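Local coordinates for protein salt-tolerant glutaminase (Micrococcus luteus, PDB 3AGD) that probably hydrolyses L-glutamine to L-glutamate and ammonium, as a salt-tolerant member of the glutaminase family, at residues Val120-Val125 against Val179-Ala184; Phe69-Ala74 against Ala230-Ser235; Glu427-Leu432 against Val437-Glu442. All coordinates share one frame; numbering follows the deposited sequence.

Contact 1: Val120-Val125 against Val179-Ala184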
# COMPACT_ATOMS: atom_id res chain seq x y z
N VAL A 120 -19.06 -8.50 -15.39
CA VAL A 120 -17.88 -7.93 -16.04
C VAL A 120 -17.73 -8.44 -17.48
O VAL A 120 -17.46 -7.67 -18.39
CB VAL A 120 -16.59 -8.28 -15.25
CG1 VAL A 120 -15.36 -8.08 -16.13
CG2 VAL A 120 -16.49 -7.41 -14.00
N HIS A 121 -17.90 -9.74 -17.68
CA HIS A 121 -17.77 -10.31 -19.01
C HIS A 121 -18.80 -9.71 -19.97
O HIS A 121 -18.49 -9.45 -21.14
CB HIS A 121 -17.92 -11.84 -18.96
CG HIS A 121 -17.38 -12.54 -20.16
ND1 HIS A 121 -18.01 -12.53 -21.38
CD2 HIS A 121 -16.22 -13.22 -20.34
CE1 HIS A 121 -17.28 -13.18 -22.26
NE2 HIS A 121 -16.18 -13.61 -21.66
N GLN A 122 -20.00 -9.47 -19.46
CA GLN A 122 -21.09 -8.88 -20.23
C GLN A 122 -20.79 -7.45 -20.67
O GLN A 122 -21.38 -6.96 -21.63
CB GLN A 122 -22.39 -8.90 -19.38
CG GLN A 122 -23.52 -7.98 -19.87
CD GLN A 122 -24.36 -8.59 -20.99
OE1 GLN A 122 -25.30 -9.34 -20.74
NE2 GLN A 122 -24.00 -8.27 -22.23
N LEU A 123 -19.87 -6.78 -19.98
CA LEU A 123 -19.50 -5.40 -20.30
C LEU A 123 -18.29 -5.25 -21.21
O LEU A 123 -18.07 -4.19 -21.78
CB LEU A 123 -19.19 -4.63 -19.01
CG LEU A 123 -20.28 -4.32 -17.99
CD1 LEU A 123 -19.65 -4.12 -16.61
CD2 LEU A 123 -21.07 -3.09 -18.43
N LEU A 124 -17.51 -6.32 -21.32
CA LEU A 124 -16.26 -6.34 -22.06
C LEU A 124 -15.90 -5.42 -23.24
O LEU A 124 -14.92 -4.69 -23.15
CB LEU A 124 -15.91 -7.78 -22.44
CG LEU A 124 -15.27 -8.46 -21.22
CD1 LEU A 124 -14.85 -9.87 -21.55
CD2 LEU A 124 -14.06 -7.62 -20.79
N VAL A 125 -16.65 -5.43 -24.33
CA VAL A 125 -16.27 -4.59 -25.47
C VAL A 125 -17.13 -3.34 -25.65
O VAL A 125 -16.61 -2.24 -25.87
CB VAL A 125 -16.30 -5.41 -26.77
CG1 VAL A 125 -16.00 -4.53 -27.97
CG2 VAL A 125 -15.30 -6.54 -26.68
N VAL A 179 -28.97 -6.61 -14.74
CA VAL A 179 -27.51 -6.53 -14.73
C VAL A 179 -26.94 -7.16 -16.00
O VAL A 179 -25.89 -6.74 -16.49
CB VAL A 179 -26.92 -7.23 -13.49
CG1 VAL A 179 -25.40 -7.24 -13.56
CG2 VAL A 179 -27.38 -6.52 -12.24
N LEU A 180 -27.63 -8.17 -16.53
CA LEU A 180 -27.22 -8.83 -17.76
C LEU A 180 -28.31 -8.62 -18.81
O LEU A 180 -29.50 -8.63 -18.49
CB LEU A 180 -27.04 -10.33 -17.54
CG LEU A 180 -25.93 -10.80 -16.60
CD1 LEU A 180 -25.86 -12.32 -16.63
CD2 LEU A 180 -24.61 -10.21 -17.04
N GLN A 181 -27.90 -8.43 -20.06
CA GLN A 181 -28.86 -8.21 -21.13
C GLN A 181 -29.01 -9.44 -22.02
O GLN A 181 -30.12 -9.81 -22.40
CB GLN A 181 -28.44 -7.00 -21.96
CG GLN A 181 -28.40 -5.68 -21.18
CD GLN A 181 -27.35 -5.68 -20.07
OE1 GLN A 181 -27.67 -5.57 -18.88
NE2 GLN A 181 -26.08 -5.78 -20.46
N ASP A 182 -27.88 -10.07 -22.35
CA ASP A 182 -27.91 -11.27 -23.18
C ASP A 182 -28.31 -12.49 -22.37
O ASP A 182 -28.47 -12.41 -21.15
CB ASP A 182 -26.56 -11.45 -23.86
CG ASP A 182 -26.22 -10.28 -24.77
OD1 ASP A 182 -25.19 -9.61 -24.54
OD2 ASP A 182 -26.99 -10.04 -25.72
N SER A 183 -28.49 -13.63 -23.03
CA SER A 183 -28.92 -14.83 -22.33
C SER A 183 -27.93 -15.32 -21.28
O SER A 183 -26.73 -15.06 -21.37
CB SER A 183 -29.19 -15.97 -23.32
OG SER A 183 -27.98 -16.44 -23.89
N ALA A 184 -28.47 -16.01 -20.28
CA ALA A 184 -27.66 -16.56 -19.20
C ALA A 184 -26.64 -17.52 -19.79
O ALA A 184 -25.47 -17.54 -19.39
CB ALA A 184 -28.57 -17.29 -18.21
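The side-chain amide of Gln-122 and the carboxylate of Asp-182 meet through one N-H...O bond, their planes 34° apart. Gln-122 NE2 donates a hydrogen bond to Asp-182 OD1 at 2.9 Å, nearly straight and almost in the plane of its own amide, but reaching the anti side of the carboxylate from clearly outside that group's plane. The other end of the same amide takes two backbone N-H groups. Asp-182 N reaches Gln-122 OE1 at 3.1 Å, only slightly tilted from the carbonyl plane, whereas Gln-181 N comes in well above that plane, at 2.8 Å from the same oxygen. The side-chain amide of Gln-181 lies obliquely against the Gln-122 amide, the two planes 42° apart.

With chi1 at 164° and a bend at chi2, Gln-122 swings its amide off the last turn of helix 114-123 and into the curve of the loop between helices 165-176 and 184-195. Leu-180 supplies the apolar floor: its CD2 sits 3.5 Å from Gln-122 CB. Arg-134 of helix 131-146 touches the glutamine too and makes a long, weak ion pair with Asp-182 OD1. One residue further on, Ser-183 is the N-cap of helix 184-195, which carries the glutamate-binding Tyr-191.

A buried amide is costly unless both ends are paid for, and here one glutamine is gripped by three bonds. They fix the rotation of its amide group, with the oxygen turned to the backbone N-H groups and the nitrogen to the acid, and tie a loop without regular structure to a helix end within the glutaminase domain.

Contact 2: Phe69-Ala74 against Ala230-Ser235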
# COMPACT_ATOMS: atom_id res chain seq x y z
N PHE A 69 -8.28 -9.39 -14.54
CA PHE A 69 -7.91 -8.95 -15.88
C PHE A 69 -9.09 -8.57 -16.77
O PHE A 69 -9.02 -7.57 -17.49
CB PHE A 69 -7.02 -10.01 -16.53
CG PHE A 69 -5.82 -10.36 -15.69
CD1 PHE A 69 -5.69 -11.62 -15.12
CD2 PHE A 69 -4.87 -9.38 -15.39
CE1 PHE A 69 -4.63 -11.91 -14.26
CE2 PHE A 69 -3.81 -9.66 -14.53
CZ PHE A 69 -3.68 -10.92 -13.96
N THR A 70 -10.17 -9.33 -16.72
CA THR A 70 -11.34 -8.99 -17.52
C THR A 70 -11.95 -7.71 -16.94
O THR A 70 -12.49 -6.88 -17.67
CB THR A 70 -12.40 -10.12 -17.52
OG1 THR A 70 -12.60 -10.58 -16.18
CG2 THR A 70 -11.95 -11.27 -18.39
N TYR A 71 -11.85 -7.57 -15.63
CA TYR A 71 -12.37 -6.39 -14.93
C TYR A 71 -11.62 -5.16 -15.45
O TYR A 71 -12.22 -4.13 -15.72
CB TYR A 71 -12.17 -6.55 -13.42
CG TYR A 71 -12.73 -5.44 -12.55
CD1 TYR A 71 -13.93 -4.79 -12.88
CD2 TYR A 71 -12.10 -5.09 -11.35
CE1 TYR A 71 -14.49 -3.83 -12.03
CE2 TYR A 71 -12.65 -4.13 -10.50
CZ TYR A 71 -13.85 -3.50 -10.84
OH TYR A 71 -14.41 -2.56 -9.99
N ALA A 72 -10.31 -5.28 -15.61
CA ALA A 72 -9.51 -4.17 -16.13
C ALA A 72 -9.96 -3.82 -17.56
O ALA A 72 -10.18 -2.66 -17.89
CB ALA A 72 -8.04 -4.53 -16.11
N ALA A 73 -10.11 -4.84 -18.39
CA ALA A 73 -10.54 -4.65 -19.78
C ALA A 73 -11.89 -3.92 -19.85
O ALA A 73 -12.10 -3.05 -20.70
CB ALA A 73 -10.64 -6.00 -20.49
N ALA A 74 -12.81 -4.30 -18.97
CA ALA A 74 -14.13 -3.69 -18.93
C ALA A 74 -14.02 -2.21 -18.59
O ALA A 74 -14.71 -1.37 -19.19
CB ALA A 74 -15.00 -4.39 -17.90
N ALA A 230 -5.48 0.13 -13.00
CA ALA A 230 -4.68 -0.86 -12.29
C ALA A 230 -4.94 -0.75 -10.79
O ALA A 230 -5.11 -1.77 -10.11
CB ALA A 230 -3.20 -0.64 -12.59
N ARG A 231 -4.99 0.47 -10.29
CA ARG A 231 -5.22 0.72 -8.87
C ARG A 231 -6.57 0.18 -8.39
O ARG A 231 -6.68 -0.35 -7.29
CB ARG A 231 -5.15 2.22 -8.57
CG ARG A 231 -3.76 2.75 -8.24
CD ARG A 231 -3.84 4.25 -7.96
NE ARG A 231 -5.17 4.62 -7.50
CZ ARG A 231 -5.93 5.56 -8.05
NH1 ARG A 231 -5.47 6.26 -9.09
NH2 ARG A 231 -7.15 5.79 -7.60
N ARG A 232 -7.59 0.35 -9.23
CA ARG A 232 -8.93 -0.12 -8.90
C ARG A 232 -8.93 -1.64 -8.83
O ARG A 232 -9.56 -2.24 -7.95
CB ARG A 232 -9.93 0.36 -9.95
CG ARG A 232 -11.27 -0.39 -9.96
CD ARG A 232 -12.07 -0.21 -8.67
NE ARG A 232 -12.76 1.08 -8.59
CZ ARG A 232 -13.85 1.40 -9.29
NH1 ARG A 232 -14.40 0.53 -10.13
NH2 ARG A 232 -14.40 2.59 -9.13
N VAL A 233 -8.23 -2.27 -9.76
CA VAL A 233 -8.18 -3.73 -9.81
C VAL A 233 -7.48 -4.31 -8.59
O VAL A 233 -8.00 -5.22 -7.94
CB VAL A 233 -7.46 -4.20 -11.09
CG1 VAL A 233 -7.27 -5.71 -11.05
CG2 VAL A 233 -8.28 -3.81 -12.32
N VAL A 234 -6.32 -3.77 -8.25
CA VAL A 234 -5.61 -4.28 -7.10
C VAL A 234 -6.37 -3.99 -5.81
O VAL A 234 -6.30 -4.77 -4.87
CB VAL A 234 -4.18 -3.71 -7.04
CG1 VAL A 234 -3.42 -4.34 -5.88
CG2 VAL A 234 -3.46 -4.01 -8.37
N SER A 235 -7.12 -2.88 -5.77
CA SER A 235 -7.91 -2.56 -4.58
C SER A 235 -8.98 -3.63 -4.38
O SER A 235 -9.16 -4.15 -3.29
CB SER A 235 -8.59 -1.19 -4.72
OG SER A 235 -7.67 -0.12 -4.60
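Tyr-71 and Val-233, the two residues most buried here, run alongside each other head to tail, bringing Tyr-71 CD2 to 4.1 Å from Val-233 CG2. The valine methyl meets the ring obliquely, and the same methyl also rests 3.9 Å from Ala-72 CB, so that one branch of Val-233 touches both the tyrosine and the alanine next to it. Ala-72 and Val-233 are also the pair with the nearest CA atoms, 6.5 Å apart.

Segments 69-74 and 230-235, from helices 67-78 and 227-240, run roughly antiparallel, at 145° between their directions. Their axes approach to 9.7 Å. The first helix begins just after Ser-64, a residue seen to bind L-glutamate; Ser-64 and Lys-67 fit the SxxK pattern of the beta-lactamase clan to which the glutaminase family belongs. The contact therefore sets a second helix against what is probably the helix of the active-site serine motif, with Tyr-71 about 10 Å from the glutamate-binding Tyr-191 between side chains.

Arg-232 is the third main partner. Its chain, bent at chi2 (64°) and chi3 (78°), curls across the end of the ring at about a right angle, with CG 4.0 Å from Tyr-71 CE2. The curl returns NH1 to the phenol, which it meets at the guanidinium edge: Arg-232 NH1 donates to Tyr-71 OH over 3.1 Å, on a line noticeably bent at the hydrogen. The stronger claim on this nitrogen is a salt bridge to Asp-84, while Leu-89 touches both the tyrosine and the arginine.

Contact 3: Glu427-Leu432 against Val437-Glu442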
# COMPACT_ATOMS: atom_id res chain seq x y z
N GLU A 427 5.81 24.63 -10.16
CA GLU A 427 5.42 25.71 -9.26
C GLU A 427 6.61 26.13 -8.40
O GLU A 427 6.85 27.32 -8.19
CB GLU A 427 4.26 25.26 -8.37
CG GLU A 427 3.84 26.27 -7.31
CD GLU A 427 3.32 27.57 -7.89
OE1 GLU A 427 2.52 27.52 -8.85
OE2 GLU A 427 3.70 28.65 -7.39
N GLY A 428 7.34 25.14 -7.89
CA GLY A 428 8.50 25.43 -7.07
C GLY A 428 9.53 26.22 -7.85
O GLY A 428 10.17 27.12 -7.31
N VAL A 429 9.70 25.88 -9.12
CA VAL A 429 10.64 26.56 -9.99
C VAL A 429 10.21 28.01 -10.24
O VAL A 429 11.04 28.92 -10.21
CB VAL A 429 10.78 25.82 -11.34
CG1 VAL A 429 11.51 26.69 -12.36
CG2 VAL A 429 11.53 24.52 -11.13
N ARG A 430 8.92 28.22 -10.49
CA ARG A 430 8.40 29.56 -10.73
C ARG A 430 8.67 30.45 -9.53
O ARG A 430 9.06 31.61 -9.69
CB ARG A 430 6.89 29.51 -11.00
CG ARG A 430 6.54 29.01 -12.40
CD ARG A 430 5.04 28.84 -12.61
NE ARG A 430 4.49 27.84 -11.69
CZ ARG A 430 3.41 27.11 -11.94
NH1 ARG A 430 2.75 27.26 -13.08
NH2 ARG A 430 2.98 26.22 -11.05
N ARG A 431 8.47 29.91 -8.33
CA ARG A 431 8.69 30.66 -7.10
C ARG A 431 10.16 30.98 -6.89
O ARG A 431 10.50 32.08 -6.44
CB ARG A 431 8.12 29.87 -5.92
CG ARG A 431 6.61 29.68 -6.03
CD ARG A 431 5.99 28.98 -4.84
NE ARG A 431 4.53 28.99 -4.97
CZ ARG A 431 3.67 28.80 -3.98
NH1 ARG A 431 4.12 28.57 -2.75
NH2 ARG A 431 2.37 28.86 -4.21
N LEU A 432 11.04 30.03 -7.21
CA LEU A 432 12.47 30.26 -7.08
C LEU A 432 12.81 31.46 -7.95
O LEU A 432 13.54 32.36 -7.53
CB LEU A 432 13.26 29.05 -7.56
CG LEU A 432 13.93 28.16 -6.52
CD1 LEU A 432 14.72 27.06 -7.22
CD2 LEU A 432 14.85 28.99 -5.64
N VAL A 437 16.08 34.13 -8.55
CA VAL A 437 17.11 33.11 -8.73
C VAL A 437 16.99 32.54 -10.14
O VAL A 437 15.89 32.29 -10.63
CB VAL A 437 16.96 31.94 -7.73
CG1 VAL A 437 17.98 30.84 -8.05
CG2 VAL A 437 17.15 32.44 -6.31
N ARG A 438 18.13 32.34 -10.79
CA ARG A 438 18.12 31.79 -12.13
C ARG A 438 18.05 30.28 -12.07
O ARG A 438 18.83 29.63 -11.37
CB ARG A 438 19.39 32.20 -12.89
CG ARG A 438 19.60 31.39 -14.14
CD ARG A 438 20.85 31.77 -14.90
NE ARG A 438 20.96 30.94 -16.09
CZ ARG A 438 21.72 31.22 -17.14
NH1 ARG A 438 22.46 32.32 -17.15
NH2 ARG A 438 21.72 30.41 -18.19
N VAL A 439 17.10 29.71 -12.81
CA VAL A 439 16.95 28.27 -12.83
C VAL A 439 17.14 27.70 -14.23
O VAL A 439 16.41 28.06 -15.15
CB VAL A 439 15.54 27.86 -12.34
CG1 VAL A 439 15.45 26.34 -12.28
CG2 VAL A 439 15.26 28.48 -10.99
N GLU A 440 18.13 26.84 -14.39
CA GLU A 440 18.32 26.23 -15.69
C GLU A 440 18.09 24.73 -15.52
O GLU A 440 18.82 24.05 -14.80
CB GLU A 440 19.71 26.54 -16.25
CG GLU A 440 20.88 26.17 -15.39
CD GLU A 440 22.12 26.94 -15.81
OE1 GLU A 440 22.20 28.16 -15.51
OE2 GLU A 440 23.01 26.34 -16.45
N VAL A 441 17.04 24.25 -16.17
CA VAL A 441 16.65 22.85 -16.09
C VAL A 441 17.32 21.98 -17.14
O VAL A 441 17.06 22.12 -18.34
CB VAL A 441 15.12 22.69 -16.22
CG1 VAL A 441 14.72 21.24 -15.97
CG2 VAL A 441 14.41 23.62 -15.25
N GLU A 442 18.18 21.07 -16.69
CA GLU A 442 18.87 20.15 -17.58
C GLU A 442 17.98 18.92 -17.64
O GLU A 442 18.00 18.07 -16.74
CB GLU A 442 20.25 19.80 -17.00
CG GLU A 442 21.09 21.03 -16.69
CD GLU A 442 22.50 20.69 -16.25
OE1 GLU A 442 22.67 19.75 -15.44
OE2 GLU A 442 23.44 21.37 -16.71
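Val-439 points its side chain from strand 438-442 at the helix and straddles two residues one turn apart, Val-429 and Leu-432. The setting is a beta-alpha-beta unit of the STAS domain, in which strand 406-417, helix 419-434 and strand 438-442 follow one another and the two strands lie parallel in the sheet; the contact packs the helix onto the second of them. Chi1 of -176° sets the two methyls of Val-439 against different neighbours. Val-439 CG1 lies 4.0 Å from Val-429 CG1. CG2 drops against the base of the leucine, 4.0 Å from Leu-432 CB and nearly as close to Leu-432 CD1, the two side chains crossing at about a right angle.

Leu-432 is the largest bump on the helix side. Its chi1 of -106° lies away from the staggered values, and with this turn the isobutyl group lies between Val-439 of the strand and Val-437 just before it: CD1 against Val-439, and CD2 4.2 Å from Val-437 CB. Thr-352 closes in beside both Leu-432 and Val-437, while Val-429 also leans on Leu-409 of the neighbouring strand. Elsewhere on the helix, Glu-427 is bridged by Arg-430 and Arg-431, and the latter also forms a salt bridge with Asp-7 of the second subunit.

Near the helix end the backbone also joins in: Val-437 N donates to Leu-432 O over 3.3 Å, five residues back, and Val-437 CB lies 3.5 Å from that same oxygen.

In the fold
Contacts 1 and 2 belong to the glutaminase domain and touch one another: Val-120 and Leu-124, from helix 114-123 and its end, pack on Thr-70 and Ala-73 of helix 67-78, although the contact centres are about 17 Å apart. Along the chain, both segments of contact 1 fall between those of contact 2, so the helix pair joins the outer ends of a long, mostly helical span within which contact 1 lies. Contact 3 comes later, in the STAS domain, with its centre about 39 Å from that of contact 2 and about 52 Å from that of contact 1. Contact 3 shares no element with the other two, while contacts 2 and 3 both reach the second subunit.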